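Local structure of putative hydrolase YdeN (Bacillus subtilis, 1UXO) at residues V7-G12 with P23-R28; H11-S16 with L45-E50; G93-V98 with Q152-A157. The protein probably acts as a hydrolase of the alpha/beta hydrolase superfamily, likely through a serine-based charge relay system. The protein carries 2 engineered substitutions. One frame throughout, in Å; residues are numbered along the deposited sequence.

Contact 1: V7-G12 with P23-R28; sequences VYIIHG and PWLKKR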
# COMPACT_ATOMS: atom_id res chain seq x y z
N VAL A 7 -4.34 -1.37 11.70
CA VAL A 7 -3.51 -1.32 10.51
C VAL A 7 -4.13 -2.32 9.56
O VAL A 7 -4.41 -3.46 9.97
CB VAL A 7 -2.10 -1.79 10.82
CG1 VAL A 7 -1.29 -1.87 9.55
CG2 VAL A 7 -1.49 -0.87 11.85
N TYR A 8 -4.37 -1.91 8.33
CA TYR A 8 -4.83 -2.84 7.29
C TYR A 8 -3.69 -3.07 6.30
O TYR A 8 -2.98 -2.12 5.94
CB TYR A 8 -6.06 -2.32 6.56
CG TYR A 8 -7.34 -2.38 7.35
CD1 TYR A 8 -7.89 -3.59 7.75
CD2 TYR A 8 -7.99 -1.23 7.75
CE1 TYR A 8 -9.12 -3.63 8.45
CE2 TYR A 8 -9.16 -1.26 8.42
CZ TYR A 8 -9.70 -2.45 8.82
OH TYR A 8 -10.89 -2.45 9.52
N ILE A 9 -3.53 -4.30 5.86
CA ILE A 9 -2.45 -4.66 4.93
C ILE A 9 -3.08 -5.20 3.66
O ILE A 9 -3.91 -6.14 3.72
CB ILE A 9 -1.51 -5.67 5.58
CG1 ILE A 9 -0.88 -5.12 6.83
CG2 ILE A 9 -0.39 -6.18 4.57
CD1 ILE A 9 -0.36 -6.24 7.76
N ILE A 10 -2.71 -4.63 2.52
CA ILE A 10 -3.35 -4.95 1.23
C ILE A 10 -2.30 -5.38 0.19
O ILE A 10 -1.35 -4.65 -0.14
CB ILE A 10 -4.16 -3.73 0.68
CG1 ILE A 10 -5.14 -3.20 1.70
CG2 ILE A 10 -4.88 -4.13 -0.64
CD1 ILE A 10 -4.66 -2.11 2.60
N HIS A 11 -2.51 -6.57 -0.36
CA HIS A 11 -1.58 -7.21 -1.28
C HIS A 11 -1.79 -6.78 -2.73
O HIS A 11 -2.64 -5.97 -3.03
CB HIS A 11 -1.74 -8.75 -1.18
CG HIS A 11 -3.06 -9.24 -1.68
ND1 HIS A 11 -3.40 -9.24 -3.02
CD2 HIS A 11 -4.14 -9.72 -1.01
CE1 HIS A 11 -4.64 -9.70 -3.15
NE2 HIS A 11 -5.11 -10.03 -1.95
N GLY A 12 -0.98 -7.32 -3.62
CA GLY A 12 -1.00 -6.99 -5.04
C GLY A 12 -1.52 -8.13 -5.90
O GLY A 12 -2.22 -9.05 -5.44
N PRO A 23 2.18 -11.81 6.76
CA PRO A 23 2.06 -12.50 8.04
C PRO A 23 3.11 -12.02 9.00
O PRO A 23 2.73 -11.72 10.13
CB PRO A 23 2.24 -13.99 7.70
CG PRO A 23 1.95 -14.05 6.25
CD PRO A 23 2.29 -12.75 5.61
N TRP A 24 4.36 -11.88 8.55
CA TRP A 24 5.40 -11.35 9.47
C TRP A 24 4.99 -9.98 10.06
O TRP A 24 5.14 -9.72 11.27
CB TRP A 24 6.73 -11.25 8.79
CG TRP A 24 7.84 -10.75 9.72
CD1 TRP A 24 8.64 -11.52 10.49
CD2 TRP A 24 8.24 -9.41 9.94
NE1 TRP A 24 9.53 -10.74 11.18
CE2 TRP A 24 9.27 -9.43 10.88
CE3 TRP A 24 7.81 -8.18 9.45
CZ2 TRP A 24 9.90 -8.26 11.33
CZ3 TRP A 24 8.45 -7.00 9.90
CH2 TRP A 24 9.45 -7.07 10.84
N LEU A 25 4.53 -9.09 9.20
CA LEU A 25 4.20 -7.74 9.67
C LEU A 25 3.03 -7.76 10.67
O LEU A 25 3.10 -7.11 11.72
CB LEU A 25 3.89 -6.84 8.50
CG LEU A 25 3.46 -5.42 8.81
CD1 LEU A 25 4.53 -4.70 9.59
CD2 LEU A 25 3.29 -4.71 7.50
N LYS A 26 1.98 -8.50 10.37
CA LYS A 26 0.87 -8.65 11.30
C LYS A 26 1.32 -9.13 12.68
O LYS A 26 0.95 -8.51 13.71
CB LYS A 26 -0.19 -9.57 10.70
CG LYS A 26 -1.33 -9.96 11.63
CD LYS A 26 -2.43 -10.77 10.99
CE LYS A 26 -3.59 -11.02 11.96
NZ LYS A 26 -4.30 -12.17 11.46
N LYS A 27 2.11 -10.21 12.72
CA LYS A 27 2.61 -10.77 13.97
C LYS A 27 3.59 -9.85 14.71
O LYS A 27 3.58 -9.77 15.94
CB LYS A 27 3.21 -12.18 13.77
CG LYS A 27 2.26 -13.25 13.21
CD LYS A 27 3.12 -14.46 12.68
CE LYS A 27 2.47 -15.35 11.56
NZ LYS A 27 3.49 -16.10 10.59
N ARG A 28 4.40 -9.08 13.97
CA ARG A 28 5.35 -8.15 14.58
C ARG A 28 4.58 -7.00 15.29
O ARG A 28 4.91 -6.60 16.39
CB ARG A 28 6.37 -7.66 13.57
CG ARG A 28 7.33 -6.63 14.13
CD ARG A 28 8.27 -7.26 15.23
NE ARG A 28 9.12 -6.25 15.82
CZ ARG A 28 8.75 -5.46 16.82
NH1 ARG A 28 7.57 -5.61 17.40
NH2 ARG A 28 9.61 -4.56 17.30
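Ile9 and Leu25 touch as aliphatic groups, while the flat groups of the same segments serve other partners: the indole of Trp24 has CB of Arg28 over one face, toward the rim, and the imidazole of His11 works through its edge. There ND1 of His11 donates to O of Gly12 at 2.7 Å. The oxygen lies close to the ring plane and receives the bond on a lone pair; with NE2 hydrogen-bonded to N of Met41, both ring nitrogens are engaged, which probably holds the ring's rotation. Across the contact, CD1 of Ile9 sits 4.0 Å from both CG and CD2 of Leu25, the two side chains meeting at an oblique angle. CG1 of Ile9 stands anti to the carbonyl carbon (chi1 -60°), which carries CD1 out toward the helix as far as its backbone, 4.2 Å from N of Lys26. CB of Lys26 adds a touch 4.4 Å from CD1 of Ile9, and the chain then leads its amine away. Ile38 also lies against Ile9, and Val179 and Tyr180 of helix 177-188 pack on Leu25. This is strand-to-helix packing within the beta-alpha-beta unit formed by strand 6-10, helix 22-31 and strand 35-39, part of the alpha/beta hydrolase fold.

Contact 2: H11-S16 with L45-E50; sequences HGYRAS and LQPRLE
The type II beta turn Gly12-Ala15, in the loop that follows strand 6-10, sets Tyr13 and Arg14 against Leu45 and Pro47 of the segment leading into helix 49-57. The phenol ring turns an edge to the backbone: its CE1 lies 3.5 Å from O of Leu45, which sits near the ring plane. CD1 of Tyr13 meets CD of Pro47 at 4.0 Å, the two side chains crossing at a slant. CG of Tyr13 is anti to the backbone N (chi1 173°), which swings the ring out toward this segment. In alpha/beta hydrolases a His-Gly loop at this point commonly helps form the oxyanion hole; consistent with such a place, the side chain of Tyr13 is about 6 Å from that of Ser73 and about 7 Å from that of His166, both predicted charge relay residues. CG of Arg14 lies over the centre of one face of the Tyr13 ring, 3.5 Å above its plane, and the chain bends beyond it. That same CG of Arg14 is 3.6 Å from CD2 of Leu45, with CD of Arg14 at 3.9 Å from this methyl. Replacing Tyr13 by an alanine is likely to open a gap beside Pro47 and take away the ring face under CG of Arg14, leaving that chain held on this side mainly by Leu45. A backbone hydrogen bond between Arg14 and Pro44 ties the two loops just upstream of Leu45.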
# COMPACT_ATOMS: atom_id res chain seq x y z
N HIS A 11 -2.51 -6.57 -0.36
CA HIS A 11 -1.58 -7.21 -1.28
C HIS A 11 -1.79 -6.78 -2.73
O HIS A 11 -2.64 -5.97 -3.03
CB HIS A 11 -1.74 -8.75 -1.18
CG HIS A 11 -3.06 -9.24 -1.68
ND1 HIS A 11 -3.40 -9.24 -3.02
CD2 HIS A 11 -4.14 -9.72 -1.01
CE1 HIS A 11 -4.64 -9.70 -3.15
NE2 HIS A 11 -5.11 -10.03 -1.95
N GLY A 12 -0.98 -7.32 -3.62
CA GLY A 12 -1.00 -6.99 -5.04
C GLY A 12 -1.52 -8.13 -5.90
O GLY A 12 -2.22 -9.05 -5.44
N TYR A 13 -1.17 -8.04 -7.18
CA TYR A 13 -1.45 -9.07 -8.20
C TYR A 13 -0.86 -10.45 -7.84
O TYR A 13 0.30 -10.58 -7.39
CB TYR A 13 -0.89 -8.56 -9.52
CG TYR A 13 -0.92 -9.53 -10.66
CD1 TYR A 13 -2.10 -10.12 -11.06
CD2 TYR A 13 0.25 -9.83 -11.36
CE1 TYR A 13 -2.12 -11.05 -12.14
CE2 TYR A 13 0.23 -10.76 -12.44
CZ TYR A 13 -0.97 -11.33 -12.82
OH TYR A 13 -1.00 -12.26 -13.85
N ARG A 14 -1.69 -11.47 -7.99
CA ARG A 14 -1.29 -12.84 -7.81
C ARG A 14 -0.76 -13.07 -6.45
O ARG A 14 0.32 -13.66 -6.30
CB ARG A 14 -0.13 -13.20 -8.75
CG ARG A 14 -0.52 -13.65 -10.11
CD ARG A 14 0.43 -14.72 -10.64
NE ARG A 14 1.82 -14.41 -10.29
CZ ARG A 14 2.88 -14.93 -10.92
NH1 ARG A 14 2.73 -15.79 -11.94
NH2 ARG A 14 4.08 -14.56 -10.52
N ALA A 15 -1.42 -12.51 -5.45
CA ALA A 15 -1.02 -12.72 -4.09
C ALA A 15 -2.27 -12.85 -3.24
O ALA A 15 -3.34 -12.49 -3.68
CB ALA A 15 -0.15 -11.58 -3.61
N SER A 16 -2.08 -13.31 -2.00
CA SER A 16 -3.09 -13.32 -0.95
C SER A 16 -2.43 -13.05 0.40
O SER A 16 -1.21 -12.84 0.50
CB SER A 16 -3.83 -14.69 -0.88
OG SER A 16 -2.99 -15.70 -0.28
N LEU A 45 -5.79 -13.34 -9.49
CA LEU A 45 -5.19 -13.66 -10.81
C LEU A 45 -5.72 -12.86 -12.00
O LEU A 45 -5.04 -12.77 -13.04
CB LEU A 45 -5.31 -15.14 -11.12
CG LEU A 45 -4.68 -16.14 -10.15
CD1 LEU A 45 -5.02 -17.55 -10.67
CD2 LEU A 45 -3.21 -15.97 -10.05
N GLN A 46 -6.92 -12.29 -11.87
CA GLN A 46 -7.51 -11.40 -12.87
C GLN A 46 -8.24 -10.27 -12.17
O GLN A 46 -9.49 -10.17 -12.16
CB GLN A 46 -8.51 -12.12 -13.76
CG GLN A 46 -7.92 -13.21 -14.59
CD GLN A 46 -8.97 -13.97 -15.41
OE1 GLN A 46 -9.33 -13.55 -16.52
NE2 GLN A 46 -9.44 -15.09 -14.86
N PRO A 47 -7.47 -9.41 -11.55
CA PRO A 47 -8.07 -8.37 -10.72
C PRO A 47 -8.76 -7.26 -11.50
O PRO A 47 -8.30 -6.91 -12.58
CB PRO A 47 -6.86 -7.79 -9.97
CG PRO A 47 -5.73 -8.12 -10.74
CD PRO A 47 -6.00 -9.33 -11.58
N ARG A 48 -9.82 -6.73 -10.92
CA ARG A 48 -10.67 -5.69 -11.51
C ARG A 48 -10.78 -4.62 -10.45
O ARG A 48 -11.10 -4.92 -9.32
CB ARG A 48 -12.08 -6.23 -11.83
CG ARG A 48 -12.08 -7.38 -12.86
CD ARG A 48 -11.24 -7.10 -14.12
NE ARG A 48 -11.65 -5.87 -14.81
CZ ARG A 48 -12.79 -5.74 -15.50
NH1 ARG A 48 -13.65 -6.75 -15.60
NH2 ARG A 48 -13.08 -4.58 -16.10
N LEU A 49 -10.47 -3.39 -10.83
CA LEU A 49 -10.48 -2.25 -9.91
C LEU A 49 -11.79 -2.10 -9.18
O LEU A 49 -11.79 -1.86 -7.96
CB LEU A 49 -10.14 -0.94 -10.65
CG LEU A 49 -10.19 0.39 -9.89
CD1 LEU A 49 -9.18 0.37 -8.75
CD2 LEU A 49 -9.93 1.58 -10.79
N GLU A 50 -12.90 -2.15 -9.91
CA GLU A 50 -14.19 -1.95 -9.24
C GLU A 50 -14.46 -2.97 -8.13
O GLU A 50 -14.96 -2.61 -7.12
CB GLU A 50 -15.38 -1.86 -10.22
CG GLU A 50 -15.26 -0.63 -11.10
CD GLU A 50 -15.12 0.70 -10.34
OE1 GLU A 50 -15.88 0.91 -9.33
OE2 GLU A 50 -14.25 1.52 -10.77

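Contact 3: G93-V98 with Q152-A157; sequences GGIILV and QQIDAA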
# COMPACT_ATOMS: atom_id res chain seq x y z
N GLY A 93 -4.62 7.97 9.70
CA GLY A 93 -3.32 8.04 10.33
C GLY A 93 -2.19 8.05 9.32
O GLY A 93 -1.26 8.83 9.45
N GLY A 94 -2.27 7.19 8.30
CA GLY A 94 -1.24 7.17 7.29
C GLY A 94 -1.33 6.03 6.34
O GLY A 94 -2.14 5.10 6.51
N ILE A 95 -0.49 6.13 5.31
CA ILE A 95 -0.36 5.11 4.27
C ILE A 95 1.11 4.85 3.96
O ILE A 95 1.98 5.77 4.02
CB ILE A 95 -1.10 5.51 2.96
CG1 ILE A 95 -0.52 6.78 2.33
CG2 ILE A 95 -2.60 5.63 3.14
CD1 ILE A 95 -1.23 7.16 1.02
N ILE A 96 1.42 3.59 3.72
CA ILE A 96 2.72 3.20 3.27
C ILE A 96 2.53 2.37 2.01
O ILE A 96 1.80 1.37 2.02
CB ILE A 96 3.45 2.40 4.32
CG1 ILE A 96 3.66 3.22 5.59
CG2 ILE A 96 4.79 1.99 3.83
CD1 ILE A 96 4.32 2.42 6.74
N LEU A 97 3.16 2.81 0.94
CA LEU A 97 2.98 2.20 -0.37
C LEU A 97 4.25 1.51 -0.76
O LEU A 97 5.20 2.15 -1.23
CB LEU A 97 2.58 3.25 -1.40
CG LEU A 97 1.44 4.17 -0.95
CD1 LEU A 97 1.14 5.26 -1.98
CD2 LEU A 97 0.19 3.36 -0.71
N VAL A 98 4.28 0.19 -0.56
CA VAL A 98 5.44 -0.63 -0.93
C VAL A 98 5.39 -0.99 -2.41
O VAL A 98 4.44 -1.62 -2.86
CB VAL A 98 5.58 -1.86 -0.05
CG1 VAL A 98 6.90 -2.51 -0.29
CG2 VAL A 98 5.46 -1.45 1.42
N GLN A 152 6.80 11.90 -5.14
CA GLN A 152 6.74 13.35 -5.40
C GLN A 152 5.32 13.86 -5.58
O GLN A 152 4.96 14.95 -5.07
CB GLN A 152 7.54 13.71 -6.65
CG GLN A 152 9.01 13.43 -6.55
CD GLN A 152 9.74 13.43 -7.86
OE1 GLN A 152 9.12 13.39 -8.96
NE2 GLN A 152 11.07 13.38 -7.78
N GLN A 153 4.52 13.15 -6.34
CA GLN A 153 3.14 13.58 -6.63
C GLN A 153 2.28 13.70 -5.36
O GLN A 153 1.40 14.58 -5.26
CB GLN A 153 2.51 12.57 -7.57
CG GLN A 153 3.09 12.64 -8.95
CD GLN A 153 2.55 11.59 -9.86
OE1 GLN A 153 2.41 10.42 -9.46
NE2 GLN A 153 2.22 11.99 -11.11
N ILE A 154 2.52 12.80 -4.40
CA ILE A 154 1.76 12.79 -3.15
C ILE A 154 2.56 13.20 -1.92
O ILE A 154 2.13 12.92 -0.82
CB ILE A 154 1.00 11.43 -2.90
CG1 ILE A 154 1.99 10.27 -2.62
CG2 ILE A 154 0.02 11.12 -4.05
CD1 ILE A 154 1.33 9.04 -1.98
N ASP A 155 3.66 13.94 -2.10
CA ASP A 155 4.46 14.44 -1.00
C ASP A 155 4.64 13.39 0.10
O ASP A 155 4.35 13.62 1.28
CB ASP A 155 3.90 15.75 -0.43
CG ASP A 155 4.83 16.35 0.61
OD1 ASP A 155 6.09 16.19 0.45
OD2 ASP A 155 4.41 16.99 1.64
N ALA A 156 5.16 12.24 -0.32
CA ALA A 156 5.48 11.12 0.56
C ALA A 156 6.99 10.97 0.73
O ALA A 156 7.73 11.17 -0.19
CB ALA A 156 4.92 9.85 0.01
N ALA A 157 7.43 10.57 1.92
CA ALA A 157 8.81 10.18 2.20
C ALA A 157 9.13 8.93 1.40
O ALA A 157 8.35 7.97 1.43
CB ALA A 157 8.97 9.86 3.67
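Ile154 points its CD1 methyl straight at the end of Leu97, the two side chains meeting tip to tip with CD1 of Ile154 3.8 Å from CD1 of Leu97. A looser touch comes from Ile95: CD1 of Ile95 is 4.4 Å from CD1 of Ile154. Ile95 and Leu97 are alternate residues of the strand, so both reach out from one face of the sheet, and a single isoleucine methyl serves the pair. CG1 of Ile154 lies between its backbone N and carbonyl carbon (chi1 68°), a crowded rotamer that directs CD1 toward the strand. The contact is purely apolar and small. His121 and Ile124 of helix 121-127 also pack on Ile154, while Cys76, Ile79 and Leu80 of helix 75-84 pack on Leu97. At Ile154 the chain leaves helical geometry, and Asp155, with positive phi (42°), is the C' residue of a Schellman motif that ends helix 144-153; N of Asp155 makes a weak 3.4 Å hydrogen bond to O of Gln152. The side chain of Arg131 grips the released backbone, with NE hydrogen-bonded to O of Ile154 and NH2 to O of Asp155. Ile96, facing the other way, meets helix 177-188. The contact thus seats the capped end of a helix on an inner strand of the parallel sheet, sheet-and-helix layering characteristic of the alpha/beta hydrolase fold.

How the contacts relate
Contacts 1 and 3 are buried and aliphatic, each setting a strand of the one parallel sheet against a helix or its end; their centres are about 17 Å apart, on opposite sides of the chain's centre. Helix 177-188 borders both: it packs on Leu25 of contact 1, and in contact 3 it meets Ile96, which faces away from Ile154. Contact 2 lies nearer the surface and joins two loops, where an aromatic edge, a backbone carbonyl and an arginine chain join a leucine methyl and a proline ring. It starts from the same stretch as contact 1, sharing His11 and Gly12, where strand 6-10 gives way to the loop near the predicted charge relay residues.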